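Local coordinates for glutathione transferase (PDB 3UBK), which binds glutathione and probably catalyses the attack of its thiol on electrophilic substrates, as glutathione transferases generally do, at residues K17-I22 with A199-D204; Y102-A107 with S163-E168; E124-L129 with P174-L179; S157-L162 with V190-K195. All blocks are in the same frame, centred on the assembly; numbering follows the deposited sequence.

Interaction 1 (K17-I22 with A199-D204); sequences KVKLGI and ALVEKD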
loop_
_atom_site.group_PDB
_atom_site.type_symbol
_atom_site.label_atom_id
_atom_site.label_comp_id
_atom_site.label_asym_id
_atom_site.label_seq_id
_atom_site.Cartn_x
_atom_site.Cartn_y
_atom_site.Cartn_z
ATOM N N LYS A 17 11.920 -7.097 -2.711
ATOM C CA LYS A 17 11.523 -6.509 -1.435
ATOM C C LYS A 17 11.307 -7.601 -0.363
ATOM O O LYS A 17 11.814 -7.508 0.756
ATOM C CB LYS A 17 10.245 -5.680 -1.635
ATOM C CG LYS A 17 9.536 -5.212 -0.359
ATOM C CD LYS A 17 8.166 -4.641 -0.773
ATOM C CE LYS A 17 7.299 -4.203 0.378
ATOM N NZ LYS A 17 5.903 -3.957 -0.152
ATOM N N VAL A 18 10.546 -8.631 -0.704
ATOM C CA VAL A 18 10.263 -9.727 0.236
ATOM C C VAL A 18 11.533 -10.540 0.545
ATOM O O VAL A 18 11.824 -10.893 1.701
ATOM C CB VAL A 18 9.153 -10.665 -0.301
ATOM C CG1 VAL A 18 9.054 -11.935 0.549
ATOM C CG2 VAL A 18 7.783 -9.934 -0.352
ATOM N N LYS A 19 12.304 -10.812 -0.496
ATOM C CA LYS A 19 13.532 -11.593 -0.378
ATOM C C LYS A 19 14.541 -10.940 0.577
ATOM O O LYS A 19 15.211 -11.625 1.364
ATOM C CB LYS A 19 14.122 -11.737 -1.788
ATOM C CG LYS A 19 14.991 -12.922 -2.029
ATOM C CD LYS A 19 15.158 -13.137 -3.538
ATOM C CE LYS A 19 16.473 -13.824 -3.821
ATOM N NZ LYS A 19 16.667 -14.102 -5.277
ATOM N N LEU A 20 14.667 -9.614 0.507
ATOM C CA LEU A 20 15.537 -8.890 1.419
ATOM C C LEU A 20 15.183 -9.141 2.895
ATOM O O LEU A 20 16.074 -9.307 3.757
ATOM C CB LEU A 20 15.481 -7.380 1.124
ATOM C CG LEU A 20 16.188 -6.887 -0.139
ATOM C CD1 LEU A 20 15.675 -5.484 -0.584
ATOM C CD2 LEU A 20 17.705 -6.883 0.075
ATOM N N GLY A 21 13.886 -9.147 3.190
ATOM C CA GLY A 21 13.411 -9.375 4.558
ATOM C C GLY A 21 13.676 -10.798 5.013
ATOM O O GLY A 21 14.142 -11.014 6.124
ATOM N N ILE A 22 13.384 -11.768 4.151
ATOM C CA ILE A 22 13.645 -13.183 4.452
ATOM C C ILE A 22 15.137 -13.424 4.721
ATOM O O ILE A 22 15.508 -14.073 5.705
ATOM C CB ILE A 22 13.163 -14.095 3.298
ATOM C CG1 ILE A 22 11.626 -14.161 3.259
ATOM C CG2 ILE A 22 13.738 -15.524 3.423
ATOM C CD1 ILE A 22 11.038 -14.787 1.947
ATOM N N ALA A 199 23.485 -8.013 -1.193
ATOM C CA ALA A 199 24.394 -8.446 -2.271
ATOM C C ALA A 199 23.830 -9.649 -3.013
ATOM O O ALA A 199 23.869 -9.697 -4.245
ATOM C CB ALA A 199 25.807 -8.748 -1.742
ATOM N N LEU A 200 23.296 -10.621 -2.271
ATOM C CA LEU A 200 22.732 -11.826 -2.891
ATOM C C LEU A 200 21.507 -11.495 -3.761
ATOM O O LEU A 200 21.342 -12.017 -4.877
ATOM C CB LEU A 200 22.352 -12.854 -1.814
ATOM C CG LEU A 200 21.801 -14.188 -2.323
ATOM C CD1 LEU A 200 22.863 -14.909 -3.149
ATOM C CD2 LEU A 200 21.334 -15.071 -1.169
ATOM N N VAL A 201 20.648 -10.616 -3.259
ATOM C CA VAL A 201 19.494 -10.174 -4.045
ATOM C C VAL A 201 19.939 -9.544 -5.380
ATOM O O VAL A 201 19.399 -9.875 -6.445
ATOM C CB VAL A 201 18.610 -9.201 -3.234
ATOM C CG1 VAL A 201 17.649 -8.455 -4.148
ATOM C CG2 VAL A 201 17.851 -9.983 -2.143
ATOM N N GLU A 202 20.918 -8.651 -5.317
ATOM C CA GLU A 202 21.499 -8.046 -6.526
ATOM C C GLU A 202 22.108 -9.105 -7.443
ATOM O O GLU A 202 21.950 -9.053 -8.667
ATOM C CB GLU A 202 22.581 -7.037 -6.151
ATOM C CG GLU A 202 22.026 -5.738 -5.616
ATOM C CD GLU A 202 21.201 -5.009 -6.658
ATOM O OE1 GLU A 202 21.791 -4.290 -7.498
ATOM O OE2 GLU A 202 19.962 -5.155 -6.640
ATOM N N LYS A 203 22.803 -10.069 -6.843
ATOM C CA LYS A 203 23.416 -11.139 -7.611
ATOM C C LYS A 203 22.390 -12.019 -8.338
ATOM O O LYS A 203 22.539 -12.293 -9.534
ATOM C CB LYS A 203 24.316 -11.984 -6.712
ATOM C CG LYS A 203 24.785 -13.287 -7.351
ATOM C CD LYS A 203 25.542 -13.034 -8.640
ATOM C CE LYS A 203 26.597 -11.961 -8.477
ATOM N NZ LYS A 203 27.416 -11.822 -9.718
ATOM N N ASP A 204 21.356 -12.476 -7.627
ATOM C CA ASP A 204 20.316 -13.292 -8.261
ATOM C C ASP A 204 19.622 -12.523 -9.398
ATOM O O ASP A 204 19.246 -13.104 -10.422
ATOM C CB ASP A 204 19.280 -13.762 -7.244
ATOM C CG ASP A 204 19.765 -14.949 -6.413
ATOM O OD1 ASP A 204 20.747 -15.613 -6.809
ATOM O OD2 ASP A 204 19.157 -15.221 -5.359
HETATM O O HOH W 1 17.022 -11.474 -6.246
#

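Interaction 2 (Y102-A107 with S163-E168); sequences YLDIPA and SVLDEE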
loop_
_atom_site.group_PDB
_atom_site.type_symbol
_atom_site.label_atom_id
_atom_site.label_comp_id
_atom_site.label_asym_id
_atom_site.label_seq_id
_atom_site.Cartn_x
_atom_site.Cartn_y
_atom_site.Cartn_z
ATOM N N TYR A 102 4.443 6.551 -4.513
ATOM C CA TYR A 102 4.707 7.828 -5.114
ATOM C C TYR A 102 5.996 7.877 -5.917
ATOM O O TYR A 102 6.257 8.842 -6.580
ATOM C CB TYR A 102 4.716 8.907 -4.046
ATOM C CG TYR A 102 3.542 8.848 -3.126
ATOM C CD1 TYR A 102 2.274 8.762 -3.605
ATOM C CD2 TYR A 102 3.709 8.887 -1.778
ATOM C CE1 TYR A 102 1.221 8.712 -2.770
ATOM C CE2 TYR A 102 2.674 8.841 -0.947
ATOM C CZ TYR A 102 1.432 8.738 -1.437
ATOM O OH TYR A 102 0.392 8.683 -0.577
ATOM N N LEU A 103 6.806 6.841 -5.843
ATOM C CA LEU A 103 8.021 6.782 -6.653
ATOM C C LEU A 103 7.979 5.680 -7.699
ATOM O O LEU A 103 8.230 5.935 -8.878
ATOM C CB LEU A 103 9.271 6.651 -5.788
ATOM C CG LEU A 103 9.637 7.866 -4.937
ATOM C CD1 LEU A 103 10.919 7.591 -4.188
ATOM C CD2 LEU A 103 9.775 9.129 -5.797
ATOM N N ASP A 104 7.652 4.459 -7.282
ATOM C CA ASP A 104 7.709 3.324 -8.202
ATOM C C ASP A 104 6.520 3.200 -9.143
ATOM O O ASP A 104 6.682 2.834 -10.311
ATOM C CB ASP A 104 7.881 1.998 -7.461
ATOM C CG ASP A 104 8.188 0.859 -8.404
ATOM O OD1 ASP A 104 9.248 0.917 -9.063
ATOM O OD2 ASP A 104 7.370 -0.076 -8.500
ATOM N N ILE A 105 5.320 3.459 -8.636
ATOM C CA ILE A 105 4.142 3.337 -9.479
ATOM C C ILE A 105 4.226 4.321 -10.650
ATOM O O ILE A 105 4.010 3.945 -11.803
ATOM C CB ILE A 105 2.843 3.521 -8.680
ATOM C CG1 ILE A 105 2.591 2.279 -7.816
ATOM C CG2 ILE A 105 1.658 3.739 -9.623
ATOM C CD1 ILE A 105 1.251 2.295 -7.107
ATOM N N PRO A 106 4.543 5.586 -10.351
ATOM C CA PRO A 106 4.778 6.573 -11.401
ATOM C C PRO A 106 5.873 6.120 -12.367
ATOM O O PRO A 106 5.652 6.087 -13.580
ATOM C CB PRO A 106 5.231 7.814 -10.621
ATOM C CG PRO A 106 4.560 7.681 -9.289
ATOM C CD PRO A 106 4.489 6.193 -9.007
ATOM N N ALA A 107 7.039 5.767 -11.827
ATOM C CA ALA A 107 8.169 5.304 -12.637
ATOM C C ALA A 107 7.830 4.136 -13.565
ATOM O O ALA A 107 8.426 4.000 -14.634
ATOM C CB ALA A 107 9.361 4.948 -11.747
ATOM N N SER A 163 16.913 0.871 -6.111
ATOM C CA SER A 163 18.005 0.384 -6.924
ATOM C C SER A 163 17.505 0.241 -8.358
ATOM O O SER A 163 18.206 0.593 -9.301
ATOM C CB SER A 163 18.527 -0.946 -6.389
ATOM O OG SER A 163 17.534 -1.939 -6.473
ATOM N N VAL A 164 16.282 -0.260 -8.508
ATOM C CA VAL A 164 15.669 -0.443 -9.820
ATOM C C VAL A 164 15.332 0.905 -10.460
ATOM O O VAL A 164 15.535 1.102 -11.665
ATOM C CB VAL A 164 14.383 -1.288 -9.734
ATOM C CG1 VAL A 164 13.500 -1.039 -10.952
ATOM C CG2 VAL A 164 14.719 -2.770 -9.594
ATOM N N LEU A 165 14.828 1.828 -9.645
ATOM C CA LEU A 165 14.482 3.162 -10.112
ATOM C C LEU A 165 15.722 3.884 -10.604
ATOM O O LEU A 165 15.693 4.552 -11.635
ATOM C CB LEU A 165 13.809 3.968 -9.003
ATOM C CG LEU A 165 12.303 3.746 -8.844
ATOM C CD1 LEU A 165 11.913 2.305 -9.148
ATOM C CD2 LEU A 165 11.845 4.147 -7.449
ATOM N N ASP A 166 16.810 3.739 -9.859
ATOM C CA ASP A 166 18.075 4.358 -10.215
ATOM C C ASP A 166 18.552 3.925 -11.605
ATOM O O ASP A 166 18.702 4.754 -12.506
ATOM C CB ASP A 166 19.132 4.032 -9.162
ATOM C CG ASP A 166 20.518 4.454 -9.583
ATOM O OD1 ASP A 166 20.702 4.755 -10.780
ATOM O OD2 ASP A 166 21.424 4.484 -8.720
ATOM N N GLU A 167 18.784 2.628 -11.780
ATOM C CA GLU A 167 19.311 2.121 -13.043
ATOM C C GLU A 167 18.357 2.362 -14.212
ATOM O O GLU A 167 18.739 2.946 -15.229
ATOM C CB GLU A 167 19.626 0.628 -12.933
ATOM C CG GLU A 167 20.260 0.048 -14.187
ATOM C CD GLU A 167 20.139 -1.462 -14.262
ATOM O OE1 GLU A 167 19.944 -2.099 -13.205
ATOM O OE2 GLU A 167 20.235 -2.012 -15.381
ATOM N N GLU A 168 17.117 1.909 -14.054
ATOM C CA GLU A 168 16.119 1.940 -15.121
ATOM C C GLU A 168 15.770 3.340 -15.636
ATOM O O GLU A 168 15.131 3.471 -16.681
ATOM C CB GLU A 168 14.840 1.241 -14.664
ATOM C CG GLU A 168 14.985 -0.254 -14.438
ATOM C CD GLU A 168 14.730 -1.062 -15.695
ATOM O OE1 GLU A 168 14.767 -2.309 -15.618
ATOM O OE2 GLU A 168 14.487 -0.453 -16.759
#

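Interaction 3 (E124-L129 with P174-L179); sequences EVHSTL and PNNHPL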
loop_
_atom_site.group_PDB
_atom_site.type_symbol
_atom_site.label_atom_id
_atom_site.label_comp_id
_atom_site.label_asym_id
_atom_site.label_seq_id
_atom_site.Cartn_x
_atom_site.Cartn_y
_atom_site.Cartn_z
ATOM N N GLU A 124 5.953 14.691 -17.280
ATOM C CA GLU A 124 4.979 14.540 -16.208
ATOM C C GLU A 124 5.614 13.675 -15.129
ATOM O O GLU A 124 5.760 14.094 -13.980
ATOM C CB GLU A 124 3.704 13.863 -16.709
ATOM C CG GLU A 124 2.997 14.578 -17.845
ATOM C CD GLU A 124 1.809 13.787 -18.375
ATOM O OE1 GLU A 124 1.343 12.864 -17.668
ATOM O OE2 GLU A 124 1.344 14.087 -19.495
ATOM N N VAL A 125 5.998 12.463 -15.521
ATOM C CA VAL A 125 6.643 11.531 -14.611
ATOM C C VAL A 125 7.845 12.165 -13.927
ATOM O O VAL A 125 8.080 11.927 -12.745
ATOM C CB VAL A 125 7.076 10.234 -15.324
ATOM C CG1 VAL A 125 7.924 9.383 -14.395
ATOM C CG2 VAL A 125 5.858 9.450 -15.801
ATOM N N HIS A 126 8.597 12.991 -14.650
ATOM C CA HIS A 126 9.791 13.586 -14.052
ATOM C C HIS A 126 9.474 14.514 -12.885
ATOM O O HIS A 126 10.157 14.489 -11.856
ATOM C CB HIS A 126 10.675 14.314 -15.076
ATOM C CG HIS A 126 11.981 14.773 -14.502
ATOM N ND1 HIS A 126 12.128 15.983 -13.857
ATOM C CD2 HIS A 126 13.188 14.161 -14.426
ATOM C CE1 HIS A 126 13.371 16.106 -13.428
ATOM N NE2 HIS A 126 14.035 15.012 -13.758
ATOM N N SER A 127 8.455 15.352 -13.043
ATOM C CA SER A 127 8.113 16.287 -11.976
ATOM C C SER A 127 7.483 15.542 -10.804
ATOM O O SER A 127 7.699 15.894 -9.647
ATOM C CB SER A 127 7.169 17.381 -12.484
ATOM O OG SER A 127 5.989 16.818 -13.028
ATOM N N THR A 128 6.694 14.521 -11.113
ATOM C CA THR A 128 6.088 13.687 -10.077
ATOM C C THR A 128 7.161 13.028 -9.206
ATOM O O THR A 128 7.059 13.032 -7.980
ATOM C CB THR A 128 5.173 12.615 -10.688
ATOM O OG1 THR A 128 4.078 13.252 -11.352
ATOM C CG2 THR A 128 4.616 11.694 -9.609
ATOM N N LEU A 129 8.197 12.486 -9.847
ATOM C CA LEU A 129 9.289 11.817 -9.137
ATOM C C LEU A 129 10.074 12.791 -8.276
ATOM O O LEU A 129 10.425 12.480 -7.140
ATOM C CB LEU A 129 10.231 11.116 -10.120
ATOM C CG LEU A 129 9.623 9.980 -10.941
ATOM C CD1 LEU A 129 10.689 9.329 -11.802
ATOM C CD2 LEU A 129 8.966 8.946 -10.038
ATOM N N PRO A 174 19.331 11.636 -18.054
ATOM C CA PRO A 174 20.799 11.577 -17.998
ATOM C C PRO A 174 21.493 12.559 -17.054
ATOM O O PRO A 174 22.412 12.134 -16.354
ATOM C CB PRO A 174 21.208 11.873 -19.444
ATOM C CG PRO A 174 20.057 11.399 -20.259
ATOM C CD PRO A 174 18.829 11.679 -19.439
ATOM N N ASN A 175 21.082 13.823 -17.010
ATOM C CA ASN A 175 21.703 14.733 -16.063
ATOM C C ASN A 175 20.602 15.147 -15.169
ATOM O O ASN A 175 20.766 15.939 -14.264
ATOM C CB ASN A 175 22.266 15.947 -16.772
ATOM C CG ASN A 175 23.163 15.576 -17.908
ATOM O OD1 ASN A 175 24.314 15.240 -17.705
ATOM N ND2 ASN A 175 22.644 15.642 -19.115
ATOM N N ASN A 176 19.456 14.571 -15.475
ATOM C CA ASN A 176 18.204 14.915 -14.873
ATOM C C ASN A 176 17.623 13.971 -13.814
ATOM O O ASN A 176 16.486 14.137 -13.416
ATOM C CB ASN A 176 17.216 15.043 -16.004
ATOM C CG ASN A 176 16.328 16.173 -15.812
ATOM O OD1 ASN A 176 16.590 17.003 -14.974
ATOM N ND2 ASN A 176 15.261 16.238 -16.576
ATOM N N HIS A 177 18.381 12.973 -13.382
ATOM C CA HIS A 177 17.824 11.916 -12.551
ATOM C C HIS A 177 17.318 12.378 -11.222
ATOM O O HIS A 177 18.049 12.845 -10.393
ATOM C CB HIS A 177 18.891 10.864 -12.309
ATOM C CG HIS A 177 18.366 9.469 -12.276
ATOM N ND1 HIS A 177 17.625 8.984 -11.229
ATOM C CD2 HIS A 177 18.481 8.454 -13.156
ATOM C CE1 HIS A 177 17.296 7.734 -11.470
ATOM N NE2 HIS A 177 17.801 7.388 -12.634
ATOM N N PRO A 178 16.047 12.139 -11.015
ATOM C CA PRO A 178 15.367 12.455 -9.760
ATOM C C PRO A 178 16.137 11.921 -8.553
ATOM O O PRO A 178 16.320 12.632 -7.566
ATOM C CB PRO A 178 14.028 11.721 -9.898
ATOM C CG PRO A 178 13.798 11.639 -11.376
ATOM C CD PRO A 178 15.163 11.459 -11.976
ATOM N N LEU A 179 16.591 10.675 -8.637
ATOM C CA LEU A 179 17.278 10.054 -7.512
ATOM C C LEU A 179 18.521 10.807 -7.067
ATOM O O LEU A 179 18.914 10.735 -5.904
ATOM C CB LEU A 179 17.616 8.597 -7.814
ATOM C CG LEU A 179 16.688 7.638 -7.083
ATOM C CD1 LEU A 179 17.099 6.202 -7.343
ATOM C CD2 LEU A 179 16.728 7.954 -5.597
#

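Interaction 4 (S157-L162 with V190-K195); sequences SGFAHL and VFMKTK. With SO4 (sulfate ion), chain C.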
loop_
_atom_site.group_PDB
_atom_site.type_symbol
_atom_site.label_atom_id
_atom_site.label_comp_id
_atom_site.label_asym_id
_atom_site.label_seq_id
_atom_site.Cartn_x
_atom_site.Cartn_y
_atom_site.Cartn_z
ATOM N N SER A 157 11.832 -2.203 1.059
ATOM C CA SER A 157 11.235 -1.388 0.012
ATOM C C SER A 157 12.276 -0.460 -0.616
ATOM O O SER A 157 12.377 -0.346 -1.832
ATOM C CB SER A 157 10.065 -0.581 0.574
ATOM O OG SER A 157 8.987 -1.438 0.893
ATOM N N GLY A 158 13.065 0.194 0.230
ATOM C CA GLY A 158 14.074 1.125 -0.268
ATOM C C GLY A 158 15.085 0.485 -1.213
ATOM O O GLY A 158 15.266 0.938 -2.353
ATOM N N PHE A 159 15.746 -0.577 -0.756
ATOM C CA PHE A 159 16.799 -1.179 -1.561
ATOM C C PHE A 159 16.232 -1.854 -2.801
ATOM O O PHE A 159 16.799 -1.759 -3.890
ATOM C CB PHE A 159 17.634 -2.176 -0.743
ATOM C CG PHE A 159 18.876 -2.646 -1.459
ATOM C CD1 PHE A 159 20.038 -1.891 -1.426
ATOM C CD2 PHE A 159 18.877 -3.840 -2.159
ATOM C CE1 PHE A 159 21.181 -2.312 -2.084
ATOM C CE2 PHE A 159 20.017 -4.271 -2.826
ATOM C CZ PHE A 159 21.166 -3.511 -2.791
ATOM N N ALA A 160 15.109 -2.548 -2.635
ATOM C CA ALA A 160 14.466 -3.223 -3.747
ATOM C C ALA A 160 13.992 -2.246 -4.842
ATOM O O ALA A 160 14.258 -2.458 -6.020
ATOM C CB ALA A 160 13.304 -4.054 -3.240
ATOM N N HIS A 161 13.302 -1.176 -4.453
ATOM C CA HIS A 161 12.682 -0.273 -5.434
ATOM C C HIS A 161 13.632 0.806 -5.959
ATOM O O HIS A 161 13.664 1.094 -7.152
ATOM C CB HIS A 161 11.442 0.404 -4.839
ATOM C CG HIS A 161 10.323 -0.541 -4.535
ATOM N ND1 HIS A 161 9.815 -1.421 -5.468
ATOM C CD2 HIS A 161 9.593 -0.726 -3.408
ATOM C CE1 HIS A 161 8.836 -2.121 -4.923
ATOM N NE2 HIS A 161 8.673 -1.711 -3.676
ATOM N N LEU A 162 14.409 1.399 -5.070
ATOM C CA LEU A 162 15.253 2.516 -5.459
ATOM C C LEU A 162 16.427 2.083 -6.322
ATOM O O LEU A 162 16.898 2.843 -7.158
ATOM C CB LEU A 162 15.752 3.268 -4.227
ATOM C CG LEU A 162 14.654 3.951 -3.409
ATOM C CD1 LEU A 162 15.271 4.657 -2.215
ATOM C CD2 LEU A 162 13.810 4.925 -4.246
ATOM N N VAL A 190 25.701 1.799 -1.592
ATOM C CA VAL A 190 27.031 1.199 -1.398
ATOM C C VAL A 190 27.114 0.448 -0.069
ATOM O O VAL A 190 27.589 -0.686 -0.012
ATOM C CB VAL A 190 28.157 2.276 -1.435
ATOM C CG1 VAL A 190 29.531 1.633 -1.186
ATOM C CG2 VAL A 190 28.154 3.023 -2.769
ATOM N N PHE A 191 26.659 1.081 1.004
ATOM C CA PHE A 191 26.645 0.413 2.307
ATOM C C PHE A 191 25.858 -0.895 2.236
ATOM O O PHE A 191 26.366 -1.960 2.608
ATOM C CB PHE A 191 26.116 1.348 3.411
ATOM C CG PHE A 191 25.812 0.638 4.701
ATOM C CD1 PHE A 191 26.832 0.235 5.543
ATOM C CD2 PHE A 191 24.501 0.335 5.042
ATOM C CE1 PHE A 191 26.548 -0.445 6.730
ATOM C CE2 PHE A 191 24.212 -0.344 6.214
ATOM C CZ PHE A 191 25.233 -0.733 7.054
ATOM N N MET A 192 24.637 -0.841 1.714
ATOM C CA MET A 192 23.814 -2.049 1.643
ATOM C C MET A 192 24.485 -3.185 0.880
ATOM O O MET A 192 24.361 -4.359 1.258
ATOM C CB MET A 192 22.429 -1.735 1.079
ATOM C CG MET A 192 21.571 -0.896 2.045
ATOM S SD MET A 192 20.912 -1.870 3.427
ATOM C CE MET A 192 19.556 -2.675 2.559
ATOM N N LYS A 193 25.202 -2.855 -0.190
ATOM C CA LYS A 193 25.885 -3.896 -0.962
ATOM C C LYS A 193 27.061 -4.526 -0.212
ATOM O O LYS A 193 27.571 -5.558 -0.630
ATOM C CB LYS A 193 26.324 -3.388 -2.345
ATOM C CG LYS A 193 25.153 -3.157 -3.300
ATOM C CD LYS A 193 25.618 -2.628 -4.657
ATOM C CE LYS A 193 26.483 -3.657 -5.368
ATOM N NZ LYS A 193 25.904 -5.034 -5.252
ATOM N N THR A 194 27.487 -3.930 0.897
ATOM C CA THR A 194 28.506 -4.599 1.730
ATOM C C THR A 194 27.897 -5.749 2.538
ATOM O O THR A 194 28.615 -6.527 3.172
ATOM C CB THR A 194 29.271 -3.632 2.668
ATOM O OG1 THR A 194 28.424 -3.212 3.749
ATOM C CG2 THR A 194 29.791 -2.425 1.898
ATOM N N LYS A 195 26.569 -5.856 2.495
ATOM C CA LYS A 195 25.845 -6.853 3.266
ATOM C C LYS A 195 25.516 -8.068 2.427
ATOM O O LYS A 195 25.166 -7.946 1.249
ATOM C CB LYS A 195 24.549 -6.251 3.827
ATOM C CG LYS A 195 24.782 -5.151 4.882
ATOM C CD LYS A 195 23.494 -4.343 5.135
ATOM C CE LYS A 195 22.361 -5.254 5.611
ATOM N NZ LYS A 195 22.676 -5.766 6.979
HETATM S S SO4 C . 25.881 -8.634 7.057
HETATM O O1 SO4 C . 26.371 -9.414 5.929
HETATM O O2 SO4 C . 25.980 -9.454 8.263
HETATM O O3 SO4 C . 24.482 -8.232 6.894
HETATM O O4 SO4 C . 26.701 -7.433 7.203
#

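Interaction 1 (K17-I22 with A199-D204)
The short helical segments 17-22 and 199-204 pass each other nearly antiparallel, at 142° between their directions, with axes 10.0 Å apart and L20 facing V201 where the backbones come nearest. The apolar part centres on one methyl of V201: its CG2, set anti to the carbonyl carbon, points at helix 17-22. From across, L20 meets this methyl with CD2, 3.8 Å from V201 CG2, the two side chains crossing at about a right angle. On the other flank of the same methyl lies the base of K19, whose CG is 4.1 Å from V201 CG2. The contact belongs to the domain interface of the glutathione transferase fold: helix 13-25 is the first helix of the thioredoxin-like N-terminal domain, and helix 196-213 is the last of the all-helical C-terminal domain. K19 leaves its helix with CG anti to the backbone N (chi1 -154°) and stays extended, sliding past V201 to carry its ammonium group to D204. There K19 NZ forms a salt bridge with D204 OD2 at 2.7 Å, a length made doubtful by the uncertain position of OD2. A water adds a second link, accepting from K19 NZ at 2.8 Å and donating to V201 O at 2.9 Å. K19 NZ also hydrogen-bonds Q31 OE1, so several partners surround this buried ammonium. L20 also packs on F159 of helix 153-169.

Interaction 2 (Y102-A107 with S163-E168)
In the all-helical C-terminal domain, the long helix 86-111 packs beside helix 153-169, and L165 is the side chain that joins them here. The segments 102-107 and 163-168 run at 43° to each other with axes 10.6 Å apart, and L165 reaches across to touch three residues of the facing helix. Its CD2 lies 4.0 Å from L103 CB. One turn further on, A107 CB stands 4.3 Å from L165 CG. The other methyl, L165 CD1, is modelled 3.0 Å from D104 OD1, an unusually short approach whose exact value is doubtful; the aspartate and leucine cross at about a right angle. D104 extends with CG anti to its backbone N (chi1 -170°), which brings OD1 to the CD1 methyl of L165; that oxygen is a hydrogen-bond partner of Y111 OH, while OD2 makes a weak, long ion pair with R108. Helix 86-111 is irregular here, with a wider pi-type turn at 102-104 and a kink at P106, whose N has no bond to the turn before. The pairing of helix 86-111 with helix 153-169 is part of the all-helical C-terminal domain of the glutathione transferase fold.

Interaction 3 (E124-L129 with P174-L179)
Helical segment 124-129 faces the irregular segment 174-179, their backbones coming nearest at L129 and P178, with CA atoms 6.1 Å apart. Within the helical C-terminal domain this ties helix 119-139 to the loop that links helix 153-169 with helix 185-193. H126 supplies the polar grip. With CG anti to the backbone N (chi1 -173°), the imidazole reaches the loop, and H126 NE2 donates to the main-chain N176 O at 2.6 Å. The bond is short and nearly straight (164° at the hydrogen); the acceptor lies in the ring plane, and the donor lies in the carbonyl plane. The side chain of N176 then folds back over one face of the same ring. Its amide plane is only 19° from that of the imidazole, and ND2 sits above the ring near its rim, 3.3 Å from H126 NE2 but not hydrogen-bonded to it. Bond and overlying amide together restrict rotation of the ring, which also meets the ring of Y173. Beyond it the contact turns apolar: P178 CG is 3.8 Å from L129 CB and 3.9 Å from L129 CD1, while L129 packs on L169 as well. On the loop itself, H177 ND1 accepts from L179 N at 3.3 Å, with that nitrogen in the plane of the H177 ring.

Interaction 4 (S157-L162 with V190-K195)
Toward the end of helix 185-193, M192 and K193 pack against F159 of helix 153-169, which runs through the core of the glutathione transferase C-terminal domain. F159 carries its side of the contact alone. Its ring is thrown outward because CG is anti to the backbone N (chi1 -170°), and the CD1-CE1 side runs along M192. The nearest approach is F159 CE1 to M192 CB at 3.4 Å. From there the methionine doubles back, bent at chi2 (-76°) and chi3 (-78°), which brings M192 CE to 3.9 Å from F159 CB. The two side chains slide past each other in opposite directions. K193 meets the ring at its edge, CG near the ring plane and 4.0 Å from F159 CZ, the side chains crossing at about a right angle. L20, P198, E202 and F189 also touch F159, making it a meeting point of several helices. Past M192 the chain turns, with F191 O accepting from T194 N. T194 OG1 also donates to F191 O, at 2.7 Å and in the carbonyl plane. K195 follows as the N-cap of helix 196-213, with its ammonium bound to E24 and Y145. A sulfate, probably from the crystallisation liquor, lies at this helix start, where the positive end of the helix dipole would favour an anion; A196 N bonds to it, and K195 NZ donates to its O3 at 3.1 Å.

How the interactions relate
Helix 153-169 connects the set. Interactions 1 and 4, with centres about 9 Å apart, meet where E202 CG lies 3.7 Å from F159 CZ. Interaction 2 uses the same helix, with L103 CD1 3.9 Å from L162 CD2 of interaction 4. Interaction 3 lies outermost, about 26 Å centre to centre from interaction 1; its nearest neighbour is interaction 2, about 10 Å between centres, reached by a weak hydrogen bond between H177 NE2 and D166 O. Interactions 1 and 2 lie nearest the glutathione site, which holds no glutathione in this chain: the glutathione-binding S64 hydrogen-bonds K17 of interaction 1, and its side chain is about 9 Å from that of D104 in interaction 2.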